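Long-range contact in SPbeta prophage-derived uncharacterized protein YorR (Bacillus subtilis, PDB 3KB2), which is of unknown function but binds a phosphorylated guanosine diphosphate and probably belongs with the nucleoside monophosphate kinases, perhaps acting as a dTMP kinase: residues 100-112 with 122-134. Residues are numbered along the deposited sequence; the frame is centred on the assembly and turned at random.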
loop_
_atom_site.group_PDB
_atom_site.type_symbol
_atom_site.label_atom_id
_atom_site.label_comp_id
_atom_site.label_asym_id
_atom_site.label_seq_id
_atom_site.Cartn_x
_atom_site.Cartn_y
_atom_site.Cartn_z
ATOM N N TYR A 100 9.493 1.049 19.957
ATOM C CA TYR A 100 9.410 0.195 18.779
ATOM C C TYR A 100 8.406 -0.913 19.085
ATOM O O TYR A 100 8.667 -1.794 19.902
ATOM C CB TYR A 100 10.799 -0.397 18.457
ATOM C CG TYR A 100 10.823 -1.482 17.388
ATOM C CD1 TYR A 100 9.975 -1.425 16.276
ATOM C CD2 TYR A 100 11.706 -2.565 17.482
ATOM C CE1 TYR A 100 10.001 -2.422 15.290
ATOM C CE2 TYR A 100 11.736 -3.564 16.493
ATOM C CZ TYR A 100 10.881 -3.486 15.405
ATOM O OH TYR A 100 10.889 -4.470 14.433
ATOM N N LEU A 101 7.249 -0.852 18.447
ATOM C CA LEU A 101 6.247 -1.866 18.669
ATOM C C LEU A 101 6.251 -2.819 17.490
ATOM O O LEU A 101 6.129 -2.393 16.340
ATOM C CB LEU A 101 4.872 -1.226 18.826
ATOM C CG LEU A 101 4.719 -0.222 19.971
ATOM C CD1 LEU A 101 3.255 0.192 20.091
ATOM C CD2 LEU A 101 5.186 -0.846 21.278
ATOM N N HIS A 102 6.395 -4.112 17.769
ATOM C CA HIS A 102 6.425 -5.107 16.698
ATOM C C HIS A 102 5.601 -6.352 17.012
ATOM O O HIS A 102 4.802 -6.370 17.952
ATOM C CB HIS A 102 7.876 -5.519 16.421
ATOM C CG HIS A 102 8.574 -6.090 17.617
ATOM N ND1 HIS A 102 9.052 -5.305 18.644
ATOM C CD2 HIS A 102 8.819 -7.371 17.978
ATOM C CE1 HIS A 102 9.559 -6.078 19.587
ATOM N NE2 HIS A 102 9.430 -7.336 19.208
ATOM N N ALA A 103 5.802 -7.389 16.205
ATOM C CA ALA A 103 5.124 -8.674 16.377
ATOM C C ALA A 103 5.607 -9.606 15.277
ATOM O O ALA A 103 6.084 -9.145 14.236
ATOM C CB ALA A 103 3.617 -8.502 16.286
ATOM N N ASP A 104 5.498 -10.909 15.504
ATOM C CA ASP A 104 5.920 -11.873 14.500
ATOM C C ASP A 104 5.119 -11.632 13.222
ATOM O O ASP A 104 4.057 -11.022 13.260
ATOM C CB ASP A 104 5.697 -13.314 14.997
ATOM C CG ASP A 104 6.708 -13.734 16.065
ATOM O OD1 ASP A 104 7.799 -13.118 16.143
ATOM O OD2 ASP A 104 6.424 -14.696 16.820
ATOM N N PRO A 105 5.638 -12.089 12.069
ATOM C CA PRO A 105 4.973 -11.929 10.770
ATOM C C PRO A 105 3.608 -12.605 10.758
ATOM O O PRO A 105 2.637 -12.072 10.223
ATOM C CB PRO A 105 5.946 -12.593 9.797
ATOM C CG PRO A 105 7.271 -12.329 10.427
ATOM C CD PRO A 105 7.005 -12.609 11.891
ATOM N N SER A 106 3.542 -13.789 11.350
ATOM C CA SER A 106 2.288 -14.524 11.412
ATOM C C SER A 106 1.208 -13.678 12.086
ATOM O O SER A 106 0.099 -13.577 11.578
ATOM C CB SER A 106 2.489 -15.831 12.175
ATOM O OG SER A 106 1.239 -16.388 12.529
ATOM N N VAL A 107 1.552 -13.064 13.218
ATOM C CA VAL A 107 0.627 -12.221 13.966
ATOM C C VAL A 107 0.175 -11.010 13.165
ATOM O O VAL A 107 -0.999 -10.634 13.177
ATOM C CB VAL A 107 1.276 -11.713 15.258
ATOM C CG1 VAL A 107 0.262 -10.942 16.098
ATOM C CG2 VAL A 107 1.841 -12.884 16.038
ATOM N N ILE A 108 1.124 -10.392 12.479
ATOM C CA ILE A 108 0.833 -9.226 11.664
ATOM C C ILE A 108 -0.105 -9.621 10.537
ATOM O O ILE A 108 -1.116 -8.975 10.305
ATOM C CB ILE A 108 2.138 -8.640 11.066
ATOM C CG1 ILE A 108 3.034 -8.136 12.198
ATOM C CG2 ILE A 108 1.821 -7.535 10.055
ATOM C CD1 ILE A 108 2.364 -7.120 13.094
ATOM N N LYS A 109 0.234 -10.692 9.837
ATOM C CA LYS A 109 -0.597 -11.140 8.739
ATOM C C LYS A 109 -2.025 -11.406 9.201
ATOM O O LYS A 109 -2.986 -11.077 8.500
ATOM C CB LYS A 109 0.024 -12.381 8.115
ATOM C CG LYS A 109 1.361 -12.074 7.464
ATOM C CD LYS A 109 2.085 -13.331 7.055
ATOM C CE LYS A 109 3.501 -13.021 6.610
ATOM N NZ LYS A 109 4.211 -14.268 6.226
ATOM N N LYS A 110 -2.164 -11.985 10.390
ATOM C CA LYS A 110 -3.483 -12.271 10.955
ATOM C C LYS A 110 -4.270 -10.971 11.173
ATOM O O LYS A 110 -5.434 -10.866 10.817
ATOM C CB LYS A 110 -3.337 -13.002 12.297
ATOM C CG LYS A 110 -4.658 -13.459 12.901
ATOM C CD LYS A 110 -4.795 -13.041 14.360
ATOM C CE LYS A 110 -3.723 -13.656 15.245
ATOM N NZ LYS A 110 -3.814 -15.145 15.222
ATOM N N ARG A 111 -3.628 -9.976 11.759
ATOM C CA ARG A 111 -4.309 -8.727 12.015
ATOM C C ARG A 111 -4.730 -8.040 10.732
ATOM O O ARG A 111 -5.713 -7.314 10.720
ATOM C CB ARG A 111 -3.417 -7.830 12.872
ATOM C CG ARG A 111 -3.160 -8.441 14.239
ATOM C CD ARG A 111 -2.283 -7.580 15.115
ATOM N NE ARG A 111 -2.098 -8.223 16.409
ATOM C CZ ARG A 111 -1.145 -7.908 17.275
ATOM N NH1 ARG A 111 -0.274 -6.945 16.991
ATOM N NH2 ARG A 111 -1.056 -8.578 18.417
ATOM N N LEU A 112 -3.990 -8.273 9.653
ATOM C CA LEU A 112 -4.313 -7.688 8.346
ATOM C C LEU A 112 -5.544 -8.379 7.759
ATOM O O LEU A 112 -6.423 -7.730 7.193
ATOM C CB LEU A 112 -3.121 -7.838 7.393
ATOM C CG LEU A 112 -1.921 -6.927 7.703
ATOM C CD1 LEU A 112 -0.724 -7.286 6.836
ATOM C CD2 LEU A 112 -2.339 -5.492 7.464
ATOM N N GLY A 122 2.519 -11.722 1.750
ATOM C CA GLY A 122 3.455 -12.351 2.665
ATOM C C GLY A 122 4.879 -11.841 2.564
ATOM O O GLY A 122 5.443 -11.334 3.536
ATOM N N LYS A 123 5.466 -11.976 1.380
ATOM C CA LYS A 123 6.831 -11.531 1.162
ATOM C C LYS A 123 7.047 -10.043 1.445
ATOM O O LYS A 123 8.056 -9.664 2.048
ATOM C CB LYS A 123 7.268 -11.856 -0.267
ATOM C CG LYS A 123 7.846 -13.248 -0.435
ATOM C CD LYS A 123 8.633 -13.345 -1.731
ATOM C CE LYS A 123 9.668 -14.463 -1.665
ATOM N NZ LYS A 123 10.683 -14.370 -2.761
ATOM N N ASP A 124 6.109 -9.201 1.014
ATOM C CA ASP A 124 6.234 -7.761 1.241
ATOM C C ASP A 124 6.224 -7.465 2.730
ATOM O O ASP A 124 7.053 -6.703 3.231
ATOM C CB ASP A 124 5.091 -6.986 0.588
ATOM C CG ASP A 124 5.367 -5.487 0.538
ATOM O OD1 ASP A 124 4.422 -4.695 0.330
ATOM O OD2 ASP A 124 6.546 -5.100 0.694
ATOM N N ILE A 125 5.269 -8.067 3.433
ATOM C CA ILE A 125 5.147 -7.875 4.869
ATOM C C ILE A 125 6.433 -8.267 5.575
ATOM O O ILE A 125 6.833 -7.622 6.546
ATOM C CB ILE A 125 3.986 -8.708 5.448
ATOM C CG1 ILE A 125 2.658 -8.236 4.850
ATOM C CG2 ILE A 125 3.978 -8.606 6.962
ATOM C CD1 ILE A 125 2.395 -6.753 5.019
ATOM N N ASP A 126 7.084 -9.321 5.092
ATOM C CA ASP A 126 8.336 -9.770 5.701
ATOM C C ASP A 126 9.459 -8.773 5.532
ATOM O O ASP A 126 10.177 -8.483 6.480
ATOM C CB ASP A 126 8.787 -11.095 5.103
ATOM C CG ASP A 126 7.883 -12.229 5.484
ATOM O OD1 ASP A 126 7.743 -12.488 6.698
ATOM O OD2 ASP A 126 7.314 -12.856 4.571
ATOM N N SER A 127 9.618 -8.265 4.316
ATOM C CA SER A 127 10.678 -7.308 4.029
ATOM C C SER A 127 10.504 -6.024 4.833
ATOM O O SER A 127 11.480 -5.387 5.233
ATOM C CB SER A 127 10.702 -6.977 2.540
ATOM O OG SER A 127 9.555 -6.249 2.160
ATOM N N ILE A 128 9.257 -5.638 5.068
ATOM C CA ILE A 128 8.986 -4.430 5.829
ATOM C C ILE A 128 9.326 -4.644 7.295
ATOM O O ILE A 128 9.925 -3.777 7.932
ATOM C CB ILE A 128 7.514 -4.017 5.695
ATOM C CG1 ILE A 128 7.258 -3.504 4.282
ATOM C CG2 ILE A 128 7.177 -2.926 6.703
ATOM C CD1 ILE A 128 5.831 -3.099 4.050
ATOM N N LEU A 129 8.937 -5.802 7.825
ATOM C CA LEU A 129 9.210 -6.138 9.213
ATOM C C LEU A 129 10.711 -6.173 9.453
ATOM O O LEU A 129 11.195 -5.681 10.471
ATOM C CB LEU A 129 8.605 -7.499 9.563
ATOM C CG LEU A 129 7.080 -7.604 9.598
ATOM C CD1 LEU A 129 6.673 -9.003 10.044
ATOM C CD2 LEU A 129 6.512 -6.577 10.549
ATOM N N GLU A 130 11.445 -6.756 8.506
ATOM C CA GLU A 130 12.898 -6.863 8.609
ATOM C C GLU A 130 13.565 -5.507 8.555
ATOM O O GLU A 130 14.524 -5.267 9.278
ATOM C CB GLU A 130 13.454 -7.734 7.485
ATOM C CG GLU A 130 14.003 -9.077 7.940
ATOM C CD GLU A 130 15.031 -8.950 9.055
ATOM O OE1 GLU A 130 15.982 -8.145 8.911
ATOM O OE2 GLU A 130 14.888 -9.669 10.072
ATOM N N LEU A 131 13.071 -4.632 7.683
ATOM C CA LEU A 131 13.619 -3.282 7.548
ATOM C C LEU A 131 13.505 -2.550 8.879
ATOM O O LEU A 131 14.451 -1.894 9.312
ATOM C CB LEU A 131 12.865 -2.504 6.462
ATOM C CG LEU A 131 13.426 -2.579 5.037
ATOM C CD1 LEU A 131 12.440 -2.019 4.020
ATOM C CD2 LEU A 131 14.721 -1.792 5.007
ATOM N N TYR A 132 12.347 -2.678 9.525
ATOM C CA TYR A 132 12.112 -2.041 10.811
ATOM C C TYR A 132 13.116 -2.545 11.840
ATOM O O TYR A 132 13.727 -1.757 12.557
ATOM C CB TYR A 132 10.682 -2.300 11.306
ATOM C CG TYR A 132 9.693 -1.197 10.958
ATOM C CD1 TYR A 132 8.714 -1.376 9.973
ATOM C CD2 TYR A 132 9.757 0.035 11.594
ATOM C CE1 TYR A 132 7.826 -0.337 9.636
ATOM C CE2 TYR A 132 8.879 1.071 11.266
ATOM C CZ TYR A 132 7.927 0.885 10.296
ATOM O OH TYR A 132 7.090 1.927 9.991
ATOM N N ARG A 133 13.301 -3.854 11.928
ATOM C CA ARG A 133 14.259 -4.361 12.897
ATOM C C ARG A 133 15.625 -3.757 12.655
ATOM O O ARG A 133 16.259 -3.264 13.582
ATOM C CB ARG A 133 14.346 -5.886 12.839
ATOM C CG ARG A 133 13.113 -6.555 13.387
ATOM C CD ARG A 133 13.456 -7.854 14.073
ATOM N NE ARG A 133 14.037 -8.824 13.153
ATOM C CZ ARG A 133 14.364 -10.068 13.497
ATOM N NH1 ARG A 133 14.168 -10.489 14.742
ATOM N NH2 ARG A 133 14.881 -10.895 12.595
ATOM N N GLU A 134 16.059 -3.779 11.401
ATOM C CA GLU A 134 17.366 -3.252 11.025
ATOM C C GLU A 134 17.510 -1.755 11.289
ATOM O O GLU A 134 18.525 -1.308 11.827
ATOM C CB GLU A 134 17.638 -3.549 9.549
ATOM C CG GLU A 134 19.107 -3.494 9.149
ATOM C CD GLU A 134 19.333 -3.898 7.695
ATOM O OE1 GLU A 134 20.500 -4.147 7.321
ATOM O OE2 GLU A 134 18.345 -3.962 6.927
#
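Leu129 sets one methyl against Pro105 and the other against Ile108 at the start of helix 105-112, and here the packing is tight: CD1 of Leu129 lies 3.4 Å from CG of Pro105, inside the usual carbon-carbon spacing. The Leu129 and Ile108 side chains slide past each other in opposite directions, CD2 of Leu129 lying 4.2 Å from CG1 of Ile108. One turn earlier, Ile125 continues the apolar seam. With CG1 anti to the carbonyl carbon (chi1 -63°), its two branches part, CG2 meeting CG2 of Ile108 while CD1 reaches CD1 of Leu112 tip to tip at 3.6 Å. Pro9 and Cys12, from the nucleotide-binding loop region, touch Leu129 and Ile108 respectively.

At the strand end, CE1 of the Tyr100 ring approaches CB of Tyr132 obliquely, and the Tyr100 OH comes within 3.2 Å of CG of Arg133. The Arg133 chain bends back along its own helix, where NH2 bonds OE2 of Glu130 in the guanidinium plane. Tyr132 turns its hydroxyl elsewhere, to Ser66.

The outer margin is looser and polar. Lys109, extended beyond CG, passes Gly122 with CE 4.0 Å from CA and carries NZ to a long salt bridge with Asp126 OD2 (3.8 Å); no hydrogen bond links the two segments. The helices meet at 124° with axes 10.3 Å apart. Strand 96-102, the helix after it and helix 122-137 thus pack beside the nucleotide site, the side chain of Leu112 about 8 Å from the bound guanosine nucleotide, in a parallel 2-3-1-4-5 alpha/beta fold, as in P-loop nucleoside monophosphate kinases.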